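Local coordinates for protein probable CoA-transferase alpha subunit (PDB 6COJ) that probably works with a beta subunit as a coenzyme A transferase family enzyme and binds a coenzyme A thioester, at residues K16-R20 with D188-N192; S90-A94 with R263-Q268; A111-M115 with F147-E151; F214-V220 with G244-N250. The protein carries 1 engineered substitution. One frame throughout, in Å; residues are numbered along the deposited sequence.

Contact 1: residues K16-R20 with D188-N192; sequences KRDKR and DKHGN. With SO4 (sulfate ion), chain D; SO4 (sulfate ion), chain C.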
loop_
_atom_site.group_PDB
_atom_site.type_symbol
_atom_site.label_atom_id
_atom_site.label_comp_id
_atom_site.label_asym_id
_atom_site.label_seq_id
_atom_site.Cartn_x
_atom_site.Cartn_y
_atom_site.Cartn_z
ATOM N N LYS A 16 -9.774 23.634 15.385
ATOM C CA LYS A 16 -9.173 22.317 15.504
ATOM C C LYS A 16 -8.162 22.317 16.645
ATOM O O LYS A 16 -7.592 23.351 17.002
ATOM C CB LYS A 16 -8.449 21.949 14.209
ATOM C CG LYS A 16 -9.345 21.860 12.972
ATOM C CD LYS A 16 -8.503 21.643 11.715
ATOM C CE LYS A 16 -9.341 21.674 10.444
ATOM N NZ LYS A 16 -9.962 23.014 10.197
ATOM N N ARG A 17 -7.928 21.140 17.217
ATOM C CA ARG A 17 -7.058 21.047 18.385
ATOM C C ARG A 17 -5.624 21.445 18.046
ATOM O O ARG A 17 -5.076 21.034 17.019
ATOM C CB ARG A 17 -7.089 19.635 18.970
ATOM C CG ARG A 17 -6.334 19.557 20.300
ATOM C CD ARG A 17 -6.620 18.286 21.085
ATOM N NE ARG A 17 -5.997 17.100 20.501
ATOM C CZ ARG A 17 -4.742 16.726 20.726
ATOM N NH1 ARG A 17 -3.961 17.449 21.517
ATOM N NH2 ARG A 17 -4.266 15.626 20.162
ATOM N N ASP A 18 -5.020 22.263 18.914
ATOM C CA ASP A 18 -3.609 22.628 18.806
ATOM C C ASP A 18 -2.792 21.541 19.491
ATOM O O ASP A 18 -2.852 21.392 20.717
ATOM C CB ASP A 18 -3.386 23.977 19.487
ATOM C CG ASP A 18 -1.952 24.482 19.369
ATOM O OD1 ASP A 18 -1.074 23.764 18.848
ATOM O OD2 ASP A 18 -1.698 25.618 19.825
ATOM N N LYS A 19 -2.020 20.786 18.709
ATOM C CA LYS A 19 -1.299 19.625 19.209
ATOM C C LYS A 19 0.168 19.900 19.510
ATOM O O LYS A 19 0.908 18.965 19.838
ATOM C CB LYS A 19 -1.427 18.472 18.214
ATOM C CG LYS A 19 -2.872 18.110 17.911
ATOM C CD LYS A 19 -2.968 16.955 16.922
ATOM C CE LYS A 19 -4.411 16.647 16.615
ATOM N NZ LYS A 19 -4.500 15.665 15.475
ATOM N N ARG A 20 0.602 21.156 19.426
ATOM C CA ARG A 20 2.004 21.474 19.683
ATOM C C ARG A 20 2.371 21.181 21.134
ATOM O O ARG A 20 1.687 21.628 22.061
ATOM C CB ARG A 20 2.270 22.943 19.357
ATOM C CG ARG A 20 2.276 23.210 17.867
ATOM C CD ARG A 20 2.380 24.687 17.572
ATOM N NE ARG A 20 1.195 25.407 18.021
ATOM C CZ ARG A 20 1.050 26.724 17.927
ATOM N NH1 ARG A 20 2.025 27.461 17.412
ATOM N NH2 ARG A 20 -0.068 27.300 18.350
ATOM N N ASP A 188 2.030 20.902 10.284
ATOM C CA ASP A 188 1.233 21.948 10.908
ATOM C C ASP A 188 0.934 21.578 12.365
ATOM O O ASP A 188 1.301 20.498 12.844
ATOM C CB ASP A 188 0.026 22.316 10.026
ATOM C CG ASP A 188 -1.111 21.287 10.055
ATOM O OD1 ASP A 188 -1.112 20.368 10.910
ATOM O OD2 ASP A 188 -1.967 21.376 9.146
ATOM N N LYS A 189 0.292 22.506 13.090
ATOM C CA LYS A 189 0.032 22.286 14.509
ATOM C C LYS A 189 -1.048 21.253 14.758
ATOM O O LYS A 189 -1.298 20.919 15.921
ATOM C CB LYS A 189 -0.330 23.602 15.200
ATOM C CG LYS A 189 -1.618 24.242 14.707
ATOM C CD LYS A 189 -1.790 25.573 15.428
ATOM C CE LYS A 189 -3.023 26.319 14.996
ATOM N NZ LYS A 189 -3.059 27.649 15.680
ATOM N N HIS A 190 -1.692 20.740 13.703
ATOM C CA HIS A 190 -2.747 19.750 13.841
ATOM C C HIS A 190 -2.284 18.343 13.501
ATOM O O HIS A 190 -3.072 17.401 13.634
ATOM C CB HIS A 190 -3.931 20.113 12.939
ATOM C CG HIS A 190 -4.361 21.541 13.033
ATOM N ND1 HIS A 190 -4.877 22.096 14.185
ATOM C CD2 HIS A 190 -4.374 22.524 12.102
ATOM C CE1 HIS A 190 -5.168 23.367 13.964
ATOM N NE2 HIS A 190 -4.880 23.648 12.704
ATOM N N GLY A 191 -1.049 18.176 13.033
ATOM C CA GLY A 191 -0.543 16.866 12.697
ATOM C C GLY A 191 -0.504 16.533 11.217
ATOM O O GLY A 191 -0.002 15.459 10.868
ATOM N N ASN A 192 -1.042 17.378 10.336
ATOM C CA ASN A 192 -0.746 17.183 8.926
ATOM C C ASN A 192 0.754 17.324 8.729
ATOM O O ASN A 192 1.369 18.242 9.280
ATOM C CB ASN A 192 -1.506 18.203 8.089
ATOM C CG ASN A 192 -2.998 18.055 8.212
ATOM O OD1 ASN A 192 -3.566 16.977 7.964
ATOM N ND2 ASN A 192 -3.658 19.135 8.631
HETATM S S SO4 D . -6.645 27.483 14.239
HETATM O O1 SO4 D . -5.787 27.872 15.353
HETATM O O2 SO4 D . -6.914 26.048 14.308
HETATM O O3 SO4 D . -7.901 28.224 14.326
HETATM O O4 SO4 D . -5.976 27.793 12.978
HETATM S S SO4 C . 0.418 30.966 17.494
HETATM O O1 SO4 C . 0.364 32.381 17.848
HETATM O O2 SO4 C . 1.598 30.375 18.116
HETATM O O3 SO4 C . -0.790 30.295 17.971
HETATM O O4 SO4 C . 0.513 30.829 16.044
HETATM O O HOH W 1 -5.865 19.457 15.272
HETATM O O HOH W 2 -3.494 27.777 18.362
#

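Contact 2: residues S90-A94 with R263-Q268; sequences SLDSA and RDEKFQ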
loop_
_atom_site.group_PDB
_atom_site.type_symbol
_atom_site.label_atom_id
_atom_site.label_comp_id
_atom_site.label_asym_id
_atom_site.label_seq_id
_atom_site.Cartn_x
_atom_site.Cartn_y
_atom_site.Cartn_z
ATOM N N SER A 90 21.068 -1.387 11.736
ATOM C CA SER A 90 22.199 -0.951 10.927
ATOM C C SER A 90 22.421 0.539 11.106
ATOM O O SER A 90 21.460 1.309 11.229
ATOM C CB SER A 90 21.958 -1.224 9.438
ATOM O OG SER A 90 23.085 -0.822 8.669
ATOM N N LEU A 91 23.698 0.931 11.121
ATOM C CA LEU A 91 24.083 2.334 11.062
ATOM C C LEU A 91 24.221 2.849 9.631
ATOM O O LEU A 91 24.492 4.038 9.444
ATOM C CB LEU A 91 25.381 2.562 11.844
ATOM C CG LEU A 91 25.338 2.240 13.344
ATOM C CD1 LEU A 91 26.686 2.520 13.999
ATOM C CD2 LEU A 91 24.239 3.030 14.042
ATOM N N ASP A 92 24.073 1.977 8.628
ATOM C CA ASP A 92 24.110 2.325 7.204
ATOM C C ASP A 92 25.504 2.671 6.684
ATOM O O ASP A 92 25.822 2.388 5.525
ATOM C CB ASP A 92 23.070 3.391 6.842
ATOM C CG ASP A 92 21.678 2.811 6.712
ATOM O OD1 ASP A 92 21.543 1.737 6.082
ATOM O OD2 ASP A 92 20.719 3.401 7.248
ATOM N N SER A 93 26.343 3.269 7.524
ATOM C CA SER A 93 27.747 3.499 7.225
ATOM C C SER A 93 28.592 2.713 8.216
ATOM O O SER A 93 28.098 2.256 9.251
ATOM C CB SER A 93 28.118 4.981 7.361
ATOM O OG SER A 93 27.060 5.826 6.957
ATOM N N ALA A 94 29.878 2.572 7.899
ATOM C CA ALA A 94 30.818 1.912 8.804
ATOM C C ALA A 94 30.745 2.585 10.175
ATOM O O ALA A 94 30.654 3.804 10.257
ATOM C CB ALA A 94 32.223 1.984 8.243
ATOM N N ARG A 263 23.419 12.680 6.516
ATOM C CA ARG A 263 23.900 12.104 7.765
ATOM C C ARG A 263 25.162 12.823 8.223
ATOM O O ARG A 263 26.030 13.167 7.420
ATOM C CB ARG A 263 24.195 10.615 7.569
ATOM C CG ARG A 263 24.663 9.881 8.831
ATOM C CD ARG A 263 24.857 8.382 8.573
ATOM N NE ARG A 263 23.630 7.759 8.081
ATOM C CZ ARG A 263 23.445 7.337 6.834
ATOM N NH1 ARG A 263 24.420 7.441 5.942
ATOM N NH2 ARG A 263 22.286 6.799 6.482
ATOM N N ASP A 264 25.268 13.050 9.532
ATOM C CA ASP A 264 26.507 13.582 10.099
ATOM C C ASP A 264 27.431 12.392 10.307
ATOM O O ASP A 264 27.458 11.782 11.377
ATOM C CB ASP A 264 26.230 14.317 11.401
ATOM C CG ASP A 264 27.449 15.052 11.925
ATOM O OD1 ASP A 264 28.589 14.731 11.517
ATOM O OD2 ASP A 264 27.261 15.969 12.747
ATOM N N GLU A 265 28.171 12.042 9.246
ATOM C CA GLU A 265 28.969 10.819 9.254
ATOM C C GLU A 265 30.062 10.874 10.313
ATOM O O GLU A 265 30.296 9.891 11.029
ATOM C CB GLU A 265 29.582 10.585 7.868
ATOM C CG GLU A 265 28.568 10.409 6.734
ATOM C CD GLU A 265 27.918 9.042 6.735
ATOM O OE1 GLU A 265 27.017 8.815 5.900
ATOM O OE2 GLU A 265 28.302 8.199 7.568
ATOM N N LYS A 266 30.742 12.020 10.427
ATOM C CA LYS A 266 31.801 12.159 11.419
ATOM C C LYS A 266 31.258 11.996 12.833
ATOM O O LYS A 266 31.892 11.354 13.680
ATOM C CB LYS A 266 32.499 13.510 11.245
ATOM C CG LYS A 266 33.515 13.565 10.095
ATOM C CD LYS A 266 32.883 13.950 8.771
ATOM C CE LYS A 266 33.516 13.215 7.599
ATOM N NZ LYS A 266 32.757 13.344 6.323
ATOM N N PHE A 267 30.079 12.561 13.112
ATOM C CA PHE A 267 29.541 12.436 14.460
ATOM C C PHE A 267 29.042 11.028 14.734
ATOM O O PHE A 267 29.183 10.525 15.854
ATOM C CB PHE A 267 28.443 13.456 14.753
ATOM C CG PHE A 267 28.105 13.532 16.214
ATOM C CD1 PHE A 267 28.905 14.265 17.078
ATOM C CD2 PHE A 267 27.039 12.823 16.737
ATOM C CE1 PHE A 267 28.625 14.314 18.429
ATOM C CE2 PHE A 267 26.752 12.869 18.091
ATOM C CZ PHE A 267 27.553 13.616 18.941
ATOM N N GLN A 268 28.435 10.378 13.740
ATOM C CA GLN A 268 28.018 8.998 13.961
ATOM C C GLN A 268 29.215 8.109 14.267
ATOM O O GLN A 268 29.142 7.240 15.140
ATOM C CB GLN A 268 27.228 8.452 12.778
ATOM C CG GLN A 268 26.798 7.019 13.023
ATOM C CD GLN A 268 25.781 6.547 12.025
ATOM O OE1 GLN A 268 24.590 6.783 12.191
ATOM N NE2 GLN A 268 26.244 5.863 10.998
#

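Contact 3: residues A111-M115 with F147-E151; sequences AVREM and FWGDE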
loop_
_atom_site.group_PDB
_atom_site.type_symbol
_atom_site.label_atom_id
_atom_site.label_comp_id
_atom_site.label_asym_id
_atom_site.label_seq_id
_atom_site.Cartn_x
_atom_site.Cartn_y
_atom_site.Cartn_z
ATOM N N ALA A 111 15.173 -9.590 24.828
ATOM C CA ALA A 111 14.540 -10.686 24.111
ATOM C C ALA A 111 14.224 -10.164 22.721
ATOM O O ALA A 111 13.677 -9.067 22.584
ATOM C CB ALA A 111 13.247 -11.098 24.813
ATOM N N VAL A 112 14.593 -10.914 21.691
ATOM C CA VAL A 112 14.420 -10.432 20.322
ATOM C C VAL A 112 13.345 -11.221 19.593
ATOM O O VAL A 112 13.256 -12.451 19.712
ATOM C CB VAL A 112 15.725 -10.347 19.500
ATOM C CG1 VAL A 112 16.748 -9.435 20.194
ATOM C CG2 VAL A 112 16.309 -11.722 19.246
ATOM N N ARG A 113 12.524 -10.491 18.837
ATOM C CA ARG A 113 11.670 -11.085 17.816
ATOM C C ARG A 113 12.137 -10.548 16.469
ATOM O O ARG A 113 11.431 -9.795 15.780
ATOM C CB ARG A 113 10.200 -10.800 18.097
ATOM C CG ARG A 113 9.707 -11.401 19.409
ATOM C CD ARG A 113 9.770 -12.941 19.419
ATOM N NE ARG A 113 9.311 -13.474 20.697
ATOM C CZ ARG A 113 10.110 -13.738 21.724
ATOM N NH1 ARG A 113 11.419 -13.549 21.610
ATOM N NH2 ARG A 113 9.595 -14.204 22.853
ATOM N N GLU A 114 13.361 -10.927 16.120
ATOM C CA GLU A 114 13.961 -10.578 14.847
ATOM C C GLU A 114 13.140 -11.199 13.723
ATOM O O GLU A 114 12.619 -12.312 13.855
ATOM C CB GLU A 114 15.395 -11.121 14.849
ATOM C CG GLU A 114 16.207 -10.781 13.621
ATOM C CD GLU A 114 17.674 -11.109 13.801
ATOM O OE1 GLU A 114 18.226 -10.780 14.867
ATOM O OE2 GLU A 114 18.269 -11.708 12.883
ATOM N N MET A 115 13.003 -10.468 12.621
ATOM C CA MET A 115 12.138 -10.933 11.546
ATOM C C MET A 115 12.651 -10.411 10.217
ATOM O O MET A 115 13.460 -9.482 10.161
ATOM C CB MET A 115 10.691 -10.488 11.778
ATOM C CG MET A 115 10.478 -8.988 11.631
ATOM S SD MET A 115 8.801 -8.478 12.083
ATOM C CE MET A 115 9.080 -7.876 13.756
ATOM N N PHE A 147 13.427 -17.601 16.292
ATOM C CA PHE A 147 13.413 -16.374 17.083
ATOM C C PHE A 147 12.078 -16.200 17.800
ATOM O O PHE A 147 12.033 -15.715 18.938
ATOM C CB PHE A 147 13.658 -15.155 16.190
ATOM C CG PHE A 147 15.104 -14.876 15.891
ATOM C CD1 PHE A 147 15.990 -14.528 16.905
ATOM C CD2 PHE A 147 15.569 -14.901 14.584
ATOM C CE1 PHE A 147 17.312 -14.254 16.619
ATOM C CE2 PHE A 147 16.886 -14.622 14.286
ATOM C CZ PHE A 147 17.770 -14.292 15.311
ATOM N N TRP A 148 10.977 -16.577 17.147
ATOM C CA TRP A 148 9.642 -16.307 17.664
ATOM C C TRP A 148 9.000 -17.489 18.362
ATOM O O TRP A 148 8.118 -17.283 19.204
ATOM C CB TRP A 148 8.706 -15.921 16.526
ATOM C CG TRP A 148 8.935 -14.592 15.914
ATOM C CD1 TRP A 148 10.038 -14.182 15.218
ATOM C CD2 TRP A 148 8.007 -13.499 15.886
ATOM N NE1 TRP A 148 9.854 -12.893 14.769
ATOM C CE2 TRP A 148 8.617 -12.455 15.169
ATOM C CE3 TRP A 148 6.725 -13.299 16.417
ATOM C CZ2 TRP A 148 7.982 -11.234 14.952
ATOM C CZ3 TRP A 148 6.104 -12.079 16.216
ATOM C CH2 TRP A 148 6.733 -11.065 15.483
ATOM N N GLY A 149 9.389 -18.718 18.020
ATOM C CA GLY A 149 8.672 -19.869 18.548
ATOM C C GLY A 149 7.179 -19.777 18.296
ATOM O O GLY A 149 6.728 -19.380 17.212
ATOM N N ASP A 150 6.391 -20.108 19.327
ATOM C CA ASP A 150 4.941 -20.185 19.174
ATOM C C ASP A 150 4.272 -18.819 19.062
ATOM O O ASP A 150 3.058 -18.765 18.831
ATOM C CB ASP A 150 4.316 -21.014 20.303
ATOM C CG ASP A 150 2.874 -21.410 20.008
ATOM O OD1 ASP A 150 2.614 -21.932 18.899
ATOM O OD2 ASP A 150 2.003 -21.191 20.878
ATOM N N GLU A 151 5.016 -17.723 19.216
ATOM C CA GLU A 151 4.456 -16.403 18.944
ATOM C C GLU A 151 4.221 -16.181 17.452
ATOM O O GLU A 151 3.450 -15.287 17.083
ATOM C CB GLU A 151 5.367 -15.308 19.515
ATOM C CG GLU A 151 4.714 -13.926 19.546
ATOM C CD GLU A 151 5.582 -12.833 20.142
ATOM O OE1 GLU A 151 6.525 -13.133 20.913
ATOM O OE2 GLU A 151 5.299 -11.657 19.835
HETATM O O HOH W 3 6.940 -14.982 22.800
#

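Contact 4: residues F214-V220 with G244-N250; sequences FVSVERV and GVVEAPN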
loop_
_atom_site.group_PDB
_atom_site.type_symbol
_atom_site.label_atom_id
_atom_site.label_comp_id
_atom_site.label_asym_id
_atom_site.label_seq_id
_atom_site.Cartn_x
_atom_site.Cartn_y
_atom_site.Cartn_z
ATOM N N PHE A 214 3.297 10.610 18.156
ATOM C CA PHE A 214 4.047 11.853 18.292
ATOM C C PHE A 214 4.941 12.028 17.078
ATOM O O PHE A 214 5.720 11.128 16.744
ATOM C CB PHE A 214 4.836 11.852 19.600
ATOM C CG PHE A 214 3.949 11.710 20.786
ATOM C CD1 PHE A 214 3.192 12.779 21.221
ATOM C CD2 PHE A 214 3.765 10.467 21.376
ATOM C CE1 PHE A 214 2.322 12.637 22.270
ATOM C CE2 PHE A 214 2.898 10.318 22.437
ATOM C CZ PHE A 214 2.173 11.406 22.882
ATOM N N VAL A 215 4.801 13.167 16.400
ATOM C CA VAL A 215 5.625 13.505 15.243
ATOM C C VAL A 215 6.450 14.729 15.599
ATOM O O VAL A 215 5.901 15.759 16.011
ATOM C CB VAL A 215 4.802 13.739 13.961
ATOM C CG1 VAL A 215 3.778 14.846 14.131
ATOM C CG2 VAL A 215 5.729 14.045 12.793
ATOM N N SER A 216 7.765 14.606 15.494
ATOM C CA SER A 216 8.616 15.782 15.509
ATOM C C SER A 216 8.855 16.213 14.066
ATOM O O SER A 216 8.897 15.380 13.158
ATOM C CB SER A 216 9.923 15.515 16.272
ATOM O OG SER A 216 10.637 14.411 15.737
ATOM N N VAL A 217 8.956 17.524 13.846
ATOM C CA VAL A 217 9.143 18.060 12.500
ATOM C C VAL A 217 10.248 19.102 12.531
ATOM O O VAL A 217 10.468 19.768 13.548
ATOM C CB VAL A 217 7.857 18.676 11.890
ATOM C CG1 VAL A 217 6.800 17.617 11.692
ATOM C CG2 VAL A 217 7.337 19.795 12.779
ATOM N N GLU A 218 10.940 19.261 11.395
ATOM C CA GLU A 218 11.962 20.302 11.305
ATOM C C GLU A 218 11.379 21.691 11.536
ATOM O O GLU A 218 12.040 22.563 12.115
ATOM C CB GLU A 218 12.669 20.277 9.948
ATOM C CG GLU A 218 13.491 19.043 9.641
ATOM C CD GLU A 218 14.713 18.951 10.540
ATOM O OE1 GLU A 218 14.951 17.847 11.066
ATOM O OE2 GLU A 218 15.384 19.980 10.756
ATOM N N ARG A 219 10.161 21.925 11.062
ATOM C CA ARG A 219 9.531 23.228 11.161
ATOM C C ARG A 219 8.022 23.028 11.160
ATOM O O ARG A 219 7.492 22.214 10.394
ATOM C CB ARG A 219 9.926 24.114 9.972
ATOM C CG ARG A 219 9.365 25.529 10.030
ATOM C CD ARG A 219 9.754 26.333 8.797
ATOM N NE ARG A 219 11.198 26.382 8.615
ATOM C CZ ARG A 219 11.974 27.363 9.069
ATOM N NH1 ARG A 219 11.441 28.378 9.745
ATOM N NH2 ARG A 219 13.289 27.327 8.854
ATOM N N VAL A 220 7.339 23.780 12.018
ATOM C CA VAL A 220 5.887 23.843 12.034
ATOM C C VAL A 220 5.474 25.064 11.232
ATOM O O VAL A 220 5.997 26.167 11.450
ATOM C CB VAL A 220 5.345 23.917 13.472
ATOM C CG1 VAL A 220 3.838 24.146 13.455
ATOM C CG2 VAL A 220 5.654 22.643 14.213
ATOM N N GLY A 244 0.399 14.429 18.999
ATOM C CA GLY A 244 1.220 15.557 19.398
ATOM C C GLY A 244 2.238 15.877 18.328
ATOM O O GLY A 244 2.757 14.986 17.647
ATOM N N VAL A 245 2.519 17.173 18.193
ATOM C CA VAL A 245 3.451 17.707 17.202
ATOM C C VAL A 245 4.560 18.443 17.939
ATOM O O VAL A 245 4.283 19.354 18.727
ATOM C CB VAL A 245 2.738 18.672 16.236
ATOM C CG1 VAL A 245 3.745 19.323 15.281
ATOM C CG2 VAL A 245 1.644 17.956 15.472
ATOM N N VAL A 246 5.811 18.072 17.669
ATOM C CA VAL A 246 6.973 18.698 18.296
ATOM C C VAL A 246 7.790 19.389 17.212
ATOM O O VAL A 246 8.164 18.761 16.216
ATOM C CB VAL A 246 7.841 17.666 19.035
ATOM C CG1 VAL A 246 9.037 18.358 19.696
ATOM C CG2 VAL A 246 7.015 16.896 20.069
ATOM N N GLU A 247 8.077 20.670 17.402
ATOM C CA GLU A 247 8.988 21.361 16.497
ATOM C C GLU A 247 10.413 21.103 16.965
ATOM O O GLU A 247 10.804 21.548 18.047
ATOM C CB GLU A 247 8.687 22.857 16.445
ATOM C CG GLU A 247 9.472 23.572 15.370
ATOM C CD GLU A 247 8.884 24.923 15.031
ATOM O OE1 GLU A 247 8.292 25.555 15.932
ATOM O OE2 GLU A 247 8.997 25.344 13.859
ATOM N N ALA A 248 11.192 20.383 16.159
ATOM C CA ALA A 248 12.549 19.976 16.528
ATOM C C ALA A 248 13.470 20.132 15.331
ATOM O O ALA A 248 13.764 19.165 14.613
ATOM C CB ALA A 248 12.571 18.545 17.071
ATOM N N PRO A 249 13.959 21.348 15.084
ATOM C CA PRO A 249 14.955 21.554 14.023
ATOM C C PRO A 249 16.202 20.721 14.280
ATOM O O PRO A 249 16.695 20.642 15.408
ATOM C CB PRO A 249 15.267 23.054 14.099
ATOM C CG PRO A 249 14.198 23.649 14.960
ATOM C CD PRO A 249 13.672 22.572 15.844
ATOM N N ASN A 250 16.702 20.079 13.219
ATOM C CA ASN A 250 17.821 19.146 13.325
ATOM C C ASN A 250 17.487 17.972 14.236
ATOM O O ASN A 250 18.388 17.339 14.798
ATOM C CB ASN A 250 19.129 19.839 13.749
ATOM C CG ASN A 250 20.359 19.260 13.058
ATOM O OD1 ASN A 250 20.314 18.891 11.882
ATOM N ND2 ASN A 250 21.474 19.189 13.789
#

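Contact 1: residues K16-R20 with D188-N192
Lys19 is the tight centre of this contact. Its backbone N donates to Lys189 O at 2.9 Å. Its CG lies anti to the carbonyl carbon (chi1 -56°) and the rest is extended, which carries NZ along the turn at 188-191 to 2.9 Å from His190 O. NZ also reaches Val242 O and an acidic side chain of another protein chain. The His190 ring is packed on both faces: Lys16 CD lies 4.2 Å from its centroid, and Lys189 CG covers the other side. In the ring plane, His190 ND1 gives a nearly straight bond of 3.0 Å to Arg17 O, from above the carbonyl plane.

The solvent side is looser. Arg20 grips Asp18 side-on with NE and NH2, and Lys189 CD lies over one face of its guanidinium. Arg20 NH1 and NH2 bind one sulfate, and Lys189 NZ binds another, 2.8 Å from its O1; both probably come from the crystallisation liquor. Lys189 NZ also shares a water with Asp18 OD2. Arg20 NH2 and Lys189 NZ are 4.0 Å apart.

Three bonds to backbone carbonyls and the packed imidazole fix the loops together, while the clustered basic groups probably attract anions, as the sulfates suggest.

Contact 2: residues S90-A94 with R263-Q268
The backbones stay apart: Leu91 CA is 8.3 Å from Gln268 CA, and Ser93 CA is 7.7 Å from Glu265 CA. Side chains from the start of helix 265-274 and just before it bridge the gap to loop 90-94. Gln268 spans it extended, its CG anti to the backbone N (chi1 -180°). NE2 donates to Leu91 O at 3.0 Å, tilted from the carbonyl plane. OE1 bonds to Ser43 OG.

Ser93 OG donates to Glu265 OE2 at 2.7 Å, on the syn lone pair. Glu265 bends at chi2 (-76°) to reach this point. Its OE1 takes a bond of 2.9 Å from Arg263 NH1, in the guanidinium plane. Asp92 CB packs over a face of the same guanidinium, 3.5 Å from Arg263 NH2. The Asp92 OD2 to Arg263 NH2 salt bridge is long, at 3.8 Å, and no N-H points along it. OD2 is held more firmly by Ser43 N and Arg44 NE, and Arg263 NH2 bonds to Ser43 O.

The Asp92 side chain is about 7 Å from the bound CoA thioester. The alternating charges of Asp92, Arg263 and Glu265 are likely to offset one another and tie the helix start to this loop near the ligand.

Contact 3: residues A111-M115 with F147-E151
Glu151 OE1 is gripped by three donors: Arg113 NE at 2.8 Å, a water at 2.7 Å, and Lys83 NZ. The arginine bond meets the carboxylate from above its plane. Glu151 OE2 goes to Tyr85 OH. Arg113 bends at chi2 (-63°), folding its guanidinium back toward Glu151 and Val112 O, to which NH1 bonds. Its NH2 holds the same water. An alanine here takes away NE and NH2, which would probably leave Glu151 freer to turn and the water less firmly held.

Arg113 CB sits over the five-membered ring of Trp148. Trp148 NE1 donates to Glu114 O at 3.0 Å, from above the carbonyl plane. Met115 CE touches Trp148 CZ2 at 3.7 Å, and SD lies at the edge of the six-membered ring, a Met-aromatic contact. Phe147 has Glu114 CB over its centre, 3.7 Å from the centroid, and Val112 CG2 at CD1. The Glu114 carboxylate turns to Tyr86 OH and a polar side chain of another protein chain.

The end of helix 144-148 and the following 3-10 segment are fixed against strand 111-114, an outermost strand of the parallel sheet within this chain. It leads to Ala117 of the CoA thioester pocket in this CoA transferase alpha/beta fold.

Contact 4: residues F214-V220 with G244-N250
Phe214 sets its ring obliquely against Gly244, with CD1 3.9 Å from Gly244 CA. A CB on Gly244 would clash with this ring. Two carboxylates near the C-terminal ends of the strands also take part. Glu218 OE2 is met on the syn side by Asn250 N at 2.8 Å, while OE1 is hydrogen-bonded to Tyr261 OH and His183 NE2. The side chain starts away from strand 244-247 and folds back at chi2 (-68°) to reach Asn250. A leucine in its place would probably leave Asn250 N, Tyr261 OH and His183 NE2 without this shared partner. Glu247 OE2 is met by Val220 N at 2.9 Å, from above the carboxylate plane.

The strands themselves run parallel. Val215 N donates to Gly244 O, and Val246 N to Val215 O. Val217 N bonds to Val246 O at 2.8 Å, and Ala248 N to Val217 O extends the pairing past strand 244-247. CA-H...O contacts fill in between.

Phe214, Ser216 and Val246 share one face of the sheet, where helix 23-28 covers Phe214 and Val246. Ser216 OG bonds to His183 ND1 of the neighbouring strand. On the other face Val215 CG1 lies beside Val245 CG2, 4.0 Å away and pointing the same way. Val220 CG2 reaches over to Val245 CG1, also at 4.0 Å, and touches Glu247 CB.

The chain passes between the two strands through helix 223-229 and the short strand 235-237 of another sheet, a connection of the beta-alpha-beta crossover kind that closes one edge of the seven-stranded parallel sheet of this alpha/beta fold.

Overall arrangement
Contacts 3 and 4 hold opposite edges of the same parallel sheet, their centres about 33 Å apart. Contact 3 is buried and joins a helix end to strand 111-114 through aromatic packing and one salt bridge. Contact 4 is partly buried and pairs the strands at the other edge mainly by backbone bonds. Contact 1 touches contact 4: Lys19 O probably accepts from Val245 N at 2.9 Å, which adds a loop to the outer side of strand 244-247. It is a surface contact, rich in charge and bound to sulfate. Contact 2 is partly buried and polar. It ties helix 265-274, which follows strand 244-247, to a loop near the ligand.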